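Local atomic coordinates of toluene, o-xylene monooxygenase oxygenase subunit (Pseudomonas stutzeri, PDB entry 2INC), a protein that probably forms part of the oxygenase component of a bacterial monooxygenase that hydroxylates toluene and o-xylene, within the methane/phenol/alkene hydroxylase family. Residues V223-A235 and Y296-A310. Residues are numbered along the deposited sequence; the frame is centred on the assembly and turned at random.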
ATOM      1  N   VAL B 223     -25.415   3.688  30.607  1.00 36.07           N
ATOM      2  CA  VAL B 223     -24.051   3.172  30.846  1.00 35.67           C
ATOM      3  C   VAL B 223     -22.998   4.261  30.607  1.00 36.24           C
ATOM      4  O   VAL B 223     -22.056   4.452  31.394  1.00 35.86           O
ATOM      5  CB  VAL B 223     -23.744   1.954  29.948  1.00 35.27           C
ATOM      6  CG1 VAL B 223     -22.267   1.556  30.110  1.00 37.58           C
ATOM      7  CG2 VAL B 223     -24.641   0.817  30.327  1.00 33.02           C
ATOM      8  N   GLU B 224     -23.169   5.018  29.525  1.00 36.10           N
ATOM      9  CA  GLU B 224     -22.133   5.956  29.133  1.00 35.83           C
ATOM     10  C   GLU B 224     -22.086   7.099  30.126  1.00 35.96           C
ATOM     11  O   GLU B 224     -21.013   7.559  30.467  1.00 35.71           O
ATOM     12  CB  GLU B 224     -22.370   6.460  27.715  1.00 34.94           C
ATOM     13  CG  GLU B 224     -22.179   5.309  26.683  1.00 39.36           C
ATOM     14  CD  GLU B 224     -23.018   5.483  25.414  1.00 43.54           C
ATOM     15  OE1 GLU B 224     -23.662   6.574  25.215  1.00 45.58           O
ATOM     16  OE2 GLU B 224     -23.025   4.515  24.609  1.00 44.21           O
ATOM     17  N   GLU B 225     -23.252   7.554  30.590  1.00 37.30           N
ATOM     18  CA  GLU B 225     -23.288   8.666  31.558  1.00 37.88           C
ATOM     19  C   GLU B 225     -22.778   8.251  32.942  1.00 38.13           C
ATOM     20  O   GLU B 225     -21.976   8.956  33.544  1.00 39.30           O
ATOM     21  CB  GLU B 225     -24.654   9.376  31.576  1.00 38.25           C
ATOM     22  CG  GLU B 225     -25.001  10.124  30.249  1.00 40.08           C
ATOM     23  CD  GLU B 225     -23.890  11.044  29.669  1.00 45.76           C
ATOM     24  OE1 GLU B 225     -23.325  11.884  30.421  1.00 43.88           O
ATOM     25  OE2 GLU B 225     -23.590  10.955  28.440  1.00 45.76           O
ATOM     26  N   ALA B 226     -23.143   7.071  33.405  1.00 37.64           N
ATOM     27  CA  ALA B 226     -22.613   6.597  34.673  1.00 37.09           C
ATOM     28  C   ALA B 226     -21.117   6.284  34.636  1.00 37.55           C
ATOM     29  O   ALA B 226     -20.316   6.805  35.441  1.00 37.00           O
ATOM     30  CB  ALA B 226     -23.434   5.376  35.178  1.00 36.57           C
ATOM     31  N   LEU B 227     -20.727   5.440  33.691  1.00 37.44           N
ATOM     32  CA  LEU B 227     -19.401   4.854  33.693  1.00 38.25           C
ATOM     33  C   LEU B 227     -18.387   5.680  32.956  1.00 39.29           C
ATOM     34  O   LEU B 227     -17.217   5.614  33.260  1.00 42.43           O
ATOM     35  CB  LEU B 227     -19.434   3.452  33.097  1.00 37.55           C
ATOM     36  CG  LEU B 227     -19.753   2.338  34.080  1.00 39.22           C
ATOM     37  CD1 LEU B 227     -21.228   2.369  34.562  1.00 39.31           C
ATOM     38  CD2 LEU B 227     -19.471   1.040  33.414  1.00 40.00           C
ATOM     39  N   LEU B 228     -18.780   6.465  31.967  1.00 40.32           N
ATOM     40  CA  LEU B 228     -17.739   7.223  31.289  1.00 40.01           C
ATOM     41  C   LEU B 228     -17.775   8.636  31.842  1.00 40.84           C
ATOM     42  O   LEU B 228     -16.776   9.120  32.380  1.00 41.08           O
ATOM     43  CB  LEU B 228     -17.901   7.196  29.755  1.00 39.45           C
ATOM     44  CG  LEU B 228     -17.980   5.826  29.089  1.00 37.17           C
ATOM     45  CD1 LEU B 228     -18.086   5.980  27.558  1.00 38.28           C
ATOM     46  CD2 LEU B 228     -16.792   4.951  29.481  1.00 40.42           C
ATOM     47  N   GLN B 229     -18.936   9.264  31.764  1.00 39.49           N
ATOM     48  CA  GLN B 229     -19.048  10.629  32.203  1.00 40.99           C
ATOM     49  C   GLN B 229     -18.785  10.817  33.708  1.00 40.02           C
ATOM     50  O   GLN B 229     -17.874  11.550  34.069  1.00 40.35           O
ATOM     51  CB  GLN B 229     -20.373  11.228  31.778  1.00 41.17           C
ATOM     52  CG  GLN B 229     -20.419  12.739  31.898  1.00 43.83           C
ATOM     53  CD  GLN B 229     -19.449  13.423  30.990  1.00 47.44           C
ATOM     54  OE1 GLN B 229     -19.217  12.989  29.864  1.00 51.67           O
ATOM     55  NE2 GLN B 229     -18.880  14.507  31.456  1.00 48.70           N
ATOM     56  N   GLN B 230     -19.555  10.158  34.572  1.00 39.58           N
ATOM     57  CA  GLN B 230     -19.527  10.493  35.988  1.00 38.95           C
ATOM     58  C   GLN B 230     -18.300   9.871  36.631  1.00 39.19           C
ATOM     59  O   GLN B 230     -17.593  10.523  37.396  1.00 37.74           O
ATOM     60  CB  GLN B 230     -20.813  10.016  36.684  1.00 39.55           C
ATOM     61  CG  GLN B 230     -22.080  10.780  36.250  1.00 41.47           C
ATOM     62  CD  GLN B 230     -21.991  12.246  36.523  1.00 43.58           C
ATOM     63  OE1 GLN B 230     -21.584  12.640  37.608  1.00 48.17           O
ATOM     64  NE2 GLN B 230     -22.328  13.079  35.535  1.00 45.05           N
ATOM     65  N   LEU B 231     -18.034   8.603  36.343  1.00 37.04           N
ATOM     66  CA  LEU B 231     -16.812   8.004  36.884  1.00 37.66           C
ATOM     67  C   LEU B 231     -15.555   8.694  36.324  1.00 39.43           C
ATOM     68  O   LEU B 231     -14.629   9.018  37.075  1.00 40.98           O
ATOM     69  CB  LEU B 231     -16.787   6.499  36.633  1.00 37.41           C
ATOM     70  CG  LEU B 231     -15.561   5.753  37.176  1.00 36.78           C
ATOM     71  CD1 LEU B 231     -15.588   5.805  38.694  1.00 38.11           C
ATOM     72  CD2 LEU B 231     -15.550   4.322  36.688  1.00 36.66           C
ATOM     73  N   GLY B 232     -15.523   8.974  35.017  1.00 39.32           N
ATOM     74  CA  GLY B 232     -14.372   9.682  34.413  1.00 39.47           C
ATOM     75  C   GLY B 232     -14.120  11.047  35.078  1.00 40.54           C
ATOM     76  O   GLY B 232     -12.981  11.375  35.383  1.00 38.65           O
ATOM     77  N   SER B 233     -15.179  11.832  35.336  1.00 40.49           N
ATOM     78  CA  SER B 233     -15.032  13.128  36.062  1.00 41.96           C
ATOM     79  C   SER B 233     -14.499  12.944  37.465  1.00 42.07           C
ATOM     80  O   SER B 233     -13.607  13.655  37.960  1.00 41.01           O
ATOM     81  CB  SER B 233     -16.374  13.786  36.221  1.00 43.37           C
ATOM     82  OG  SER B 233     -16.768  14.205  34.953  1.00 47.41           O
ATOM     83  N   LEU B 234     -15.051  11.959  38.129  1.00 41.00           N
ATOM     84  CA  LEU B 234     -14.580  11.667  39.439  1.00 41.65           C
ATOM     85  C   LEU B 234     -13.099  11.271  39.391  1.00 42.17           C
ATOM     86  O   LEU B 234     -12.305  11.704  40.234  1.00 40.42           O
ATOM     87  CB  LEU B 234     -15.426  10.536  40.010  1.00 41.76           C
ATOM     88  CG  LEU B 234     -15.071  10.132  41.410  1.00 41.80           C
ATOM     89  CD1 LEU B 234     -15.297  11.332  42.357  1.00 42.78           C
ATOM     90  CD2 LEU B 234     -15.945   8.920  41.788  1.00 43.08           C
ATOM     91  N   ALA B 235     -12.727  10.428  38.416  1.00 42.68           N
ATOM     92  CA  ALA B 235     -11.326   9.967  38.286  1.00 43.26           C
ATOM     93  C   ALA B 235     -10.410  11.165  38.211  1.00 44.48           C
ATOM     94  O   ALA B 235      -9.377  11.218  38.903  1.00 44.60           O
ATOM     95  CB  ALA B 235     -11.142   9.119  37.043  1.00 41.55           C
ATOM     96  N   TYR B 296     -25.895   2.720  40.959  1.00 35.66           N
ATOM     97  CA  TYR B 296     -24.472   2.877  40.720  1.00 36.44           C
ATOM     98  C   TYR B 296     -23.992   4.226  41.246  1.00 37.29           C
ATOM     99  O   TYR B 296     -23.101   4.293  42.048  1.00 37.42           O
ATOM    100  CB  TYR B 296     -24.183   2.709  39.210  1.00 35.84           C
ATOM    101  CG  TYR B 296     -22.721   2.809  38.809  1.00 34.48           C
ATOM    102  CD1 TYR B 296     -21.911   1.685  38.794  1.00 33.01           C
ATOM    103  CD2 TYR B 296     -22.177   4.017  38.397  1.00 31.80           C
ATOM    104  CE1 TYR B 296     -20.574   1.754  38.435  1.00 33.94           C
ATOM    105  CE2 TYR B 296     -20.808   4.120  38.035  1.00 33.55           C
ATOM    106  CZ  TYR B 296     -20.022   2.974  38.052  1.00 37.03           C
ATOM    107  OH  TYR B 296     -18.688   2.998  37.678  1.00 35.69           O
ATOM    108  N   CYS B 297     -24.634   5.298  40.819  1.00 38.09           N
ATOM    109  CA  CYS B 297     -24.167   6.613  41.135  1.00 40.62           C
ATOM    110  C   CYS B 297     -24.394   6.992  42.592  1.00 41.47           C
ATOM    111  O   CYS B 297     -23.625   7.751  43.142  1.00 42.40           O
ATOM    112  CB  CYS B 297     -24.818   7.626  40.205  1.00 40.37           C
ATOM    113  SG  CYS B 297     -24.240   7.474  38.487  1.00 50.07           S
ATOM    114  N   SER B 298     -25.414   6.438  43.234  1.00 41.78           N
ATOM    115  CA  SER B 298     -25.650   6.778  44.624  1.00 43.31           C
ATOM    116  C   SER B 298     -24.495   6.272  45.466  1.00 43.01           C
ATOM    117  O   SER B 298     -24.215   6.809  46.534  1.00 41.94           O
ATOM    118  CB  SER B 298     -26.976   6.207  45.132  1.00 43.88           C
ATOM    119  OG  SER B 298     -26.813   4.807  45.320  1.00 47.09           O
ATOM    120  N   ALA B 299     -23.820   5.244  44.986  1.00 43.65           N
ATOM    121  CA  ALA B 299     -22.738   4.625  45.751  1.00 44.31           C
ATOM    122  C   ALA B 299     -21.414   5.342  45.554  1.00 45.72           C
ATOM    123  O   ALA B 299     -20.487   5.129  46.328  1.00 44.49           O
ATOM    124  CB  ALA B 299     -22.609   3.160  45.404  1.00 43.55           C
ATOM    125  N   LEU B 300     -21.317   6.175  44.519  1.00 47.57           N
ATOM    126  CA  LEU B 300     -20.128   7.006  44.284  1.00 50.54           C
ATOM    127  C   LEU B 300     -20.111   8.165  45.289  1.00 53.16           C
ATOM    128  O   LEU B 300     -21.146   8.487  45.858  1.00 54.22           O
ATOM    129  CB  LEU B 300     -20.183   7.608  42.887  1.00 50.00           C
ATOM    130  CG  LEU B 300     -20.052   6.734  41.633  1.00 49.25           C
ATOM    131  CD1 LEU B 300     -20.144   7.636  40.426  1.00 47.30           C
ATOM    132  CD2 LEU B 300     -18.743   6.038  41.645  1.00 47.68           C
ATOM    133  N   PRO B 301     -18.922   8.754  45.553  1.00 55.89           N
ATOM    134  CA  PRO B 301     -18.715  10.108  46.072  1.00 57.42           C
ATOM    135  C   PRO B 301     -19.674  11.154  45.484  1.00 58.89           C
ATOM    136  O   PRO B 301     -19.838  11.242  44.255  1.00 59.17           O
ATOM    137  CB  PRO B 301     -17.278  10.415  45.634  1.00 57.68           C
ATOM    138  CG  PRO B 301     -16.586   9.069  45.750  1.00 57.64           C
ATOM    139  CD  PRO B 301     -17.651   8.006  45.469  1.00 56.22           C
ATOM    140  N   ASP B 302     -20.329  11.931  46.347  1.00 59.95           N
ATOM    141  CA  ASP B 302     -21.219  12.989  45.859  1.00 60.68           C
ATOM    142  C   ASP B 302     -22.282  12.330  44.942  1.00 60.37           C
ATOM    143  O   ASP B 302     -22.680  12.862  43.871  1.00 59.87           O
ATOM    144  CB  ASP B 302     -20.374  14.018  45.117  1.00 61.84           C
ATOM    145  CG  ASP B 302     -21.005  15.397  45.075  1.00 65.43           C
ATOM    146  OD1 ASP B 302     -22.265  15.518  45.177  1.00 68.82           O
ATOM    147  OD2 ASP B 302     -20.208  16.358  44.925  1.00 66.79           O
ATOM    148  N   GLY B 303     -22.719  11.151  45.399  1.00 59.67           N
ATOM    149  CA  GLY B 303     -23.621  10.267  44.684  1.00 58.95           C
ATOM    150  C   GLY B 303     -24.913  10.860  44.188  1.00 58.96           C
ATOM    151  O   GLY B 303     -25.333  10.587  43.061  1.00 59.03           O
ATOM    152  N   GLU B 304     -25.558  11.671  45.013  1.00 58.80           N
ATOM    153  CA  GLU B 304     -26.860  12.220  44.634  1.00 59.04           C
ATOM    154  C   GLU B 304     -26.766  13.148  43.419  1.00 58.10           C
ATOM    155  O   GLU B 304     -27.622  13.121  42.535  1.00 57.22           O
ATOM    156  CB  GLU B 304     -27.555  12.881  45.844  1.00 60.10           C
ATOM    157  CG  GLU B 304     -27.890  11.871  46.991  1.00 63.81           C
ATOM    158  CD  GLU B 304     -28.783  10.698  46.523  1.00 69.10           C
ATOM    159  OE1 GLU B 304     -29.776  10.969  45.794  1.00 71.54           O
ATOM    160  OE2 GLU B 304     -28.499   9.517  46.881  1.00 70.02           O
ATOM    161  N   ASN B 305     -25.704  13.950  43.362  1.00 57.91           N
ATOM    162  CA  ASN B 305     -25.505  14.833  42.207  1.00 56.96           C
ATOM    163  C   ASN B 305     -25.188  14.071  40.924  1.00 55.02           C
ATOM    164  O   ASN B 305     -25.633  14.459  39.853  1.00 54.23           O
ATOM    165  CB  ASN B 305     -24.401  15.863  42.424  1.00 57.98           C
ATOM    166  CG  ASN B 305     -24.344  16.877  41.279  1.00 62.46           C
ATOM    167  OD1 ASN B 305     -25.398  17.347  40.801  1.00 68.22           O
ATOM    168  ND2 ASN B 305     -23.134  17.195  40.806  1.00 65.01           N
ATOM    169  N   ALA B 306     -24.383  13.022  41.050  1.00 52.84           N
ATOM    170  CA  ALA B 306     -24.085  12.135  39.936  1.00 51.11           C
ATOM    171  C   ALA B 306     -25.393  11.598  39.335  1.00 49.90           C
ATOM    172  O   ALA B 306     -25.577  11.644  38.132  1.00 49.69           O
ATOM    173  CB  ALA B 306     -23.163  10.981  40.409  1.00 50.67           C
ATOM    174  N   ILE B 307     -26.309  11.121  40.182  1.00 49.44           N
ATOM    175  CA  ILE B 307     -27.615  10.597  39.744  1.00 48.11           C
ATOM    176  C   ILE B 307     -28.397  11.602  38.938  1.00 48.12           C
ATOM    177  O   ILE B 307     -28.873  11.291  37.859  1.00 47.87           O
ATOM    178  CB  ILE B 307     -28.487  10.144  40.924  1.00 47.64           C
ATOM    179  CG1 ILE B 307     -27.826   8.989  41.670  1.00 47.71           C
ATOM    180  CG2 ILE B 307     -29.837   9.689  40.445  1.00 47.39           C
ATOM    181  CD1 ILE B 307     -28.469   8.728  43.042  1.00 50.55           C
ATOM    182  N   VAL B 308     -28.570  12.797  39.483  1.00 48.15           N
ATOM    183  CA  VAL B 308     -29.275  13.880  38.792  1.00 48.10           C
ATOM    184  C   VAL B 308     -28.668  14.230  37.447  1.00 48.05           C
ATOM    185  O   VAL B 308     -29.402  14.337  36.465  1.00 48.66           O
ATOM    186  CB  VAL B 308     -29.415  15.127  39.692  1.00 48.78           C
ATOM    187  CG1 VAL B 308     -29.743  16.394  38.866  1.00 49.16           C
ATOM    188  CG2 VAL B 308     -30.493  14.849  40.745  1.00 49.60           C
ATOM    189  N   GLU B 309     -27.345  14.383  37.385  1.00 47.59           N
ATOM    190  CA  GLU B 309     -26.689  14.676  36.099  1.00 48.44           C
ATOM    191  C   GLU B 309     -26.726  13.491  35.123  1.00 46.12           C
ATOM    192  O   GLU B 309     -27.068  13.692  33.981  1.00 45.39           O
ATOM    193  CB  GLU B 309     -25.260  15.175  36.263  1.00 47.87           C
ATOM    194  CG  GLU B 309     -25.158  16.526  36.974  1.00 51.81           C
ATOM    195  CD  GLU B 309     -23.716  16.956  37.186  1.00 53.47           C
ATOM    196  OE1 GLU B 309     -22.842  16.065  37.372  1.00 60.58           O
ATOM    197  OE2 GLU B 309     -23.433  18.185  37.151  1.00 60.83           O
ATOM    198  N   ALA B 310     -26.424  12.274  35.580  1.00 44.87           N
ATOM    199  CA  ALA B 310     -26.524  11.083  34.680  1.00 44.25           C
ATOM    200  C   ALA B 310     -27.947  11.009  34.100  1.00 44.76           C
ATOM    201  O   ALA B 310     -28.135  10.824  32.895  1.00 44.96           O
ATOM    202  CB  ALA B 310     -26.133   9.776  35.408  1.00 43.67           C
TER
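Leu-227 lays its CD1 methyl over one face of the Tyr-296 ring, 3.9 Å from the centroid and 17° off the ring normal, a CH-pi contact. The phenol is carried there by its first torsion, with CG anti to the backbone N (chi1 -178°). Ala-226 CB packs obliquely against Tyr-296 CD2 at 3.7 Å and also touches Cys-297 SG, while Leu-231 CD2 meets Tyr-296 OH, which is itself hydrogen-bonded to the backbone oxygen of Phe-117. With Tyr-296 cut back to an alanine, Leu-227 is likely to lose the face it rests on and the Phe-117 carbonyl its phenol partner.

Where the chain turns between helices 274-299 and 303-319, a type II turn from Leu-300 to Gly-303, the packing is aliphatic. Leu-234 splits its methyls: CD1 lies 3.9 Å from Pro-301 CB, and CD2 sits 4.0 Å from Leu-300 CD2.

No hydrogen bond crosses here. Gln-230, bent at its second torsion, lays OE1 against Ala-306 CA at 3.5 Å and NE2 beside Glu-309 OE1, the amide and carboxylate planes 61° apart. Glu-225 packs its CB, with CG a little farther off, against Ala-310; its carboxylate turns to Lys-251 and Arg-258 of helix 241-268.

Helix 208-237 thus packs against both arms of this C-terminal helical hairpin, with helix 190-202 covering Ala-226 and Leu-227 and helix 108-117 reaching Leu-234 and Leu-300, consistent with the all-helical, ferritin-like bundle of this hydroxylase family.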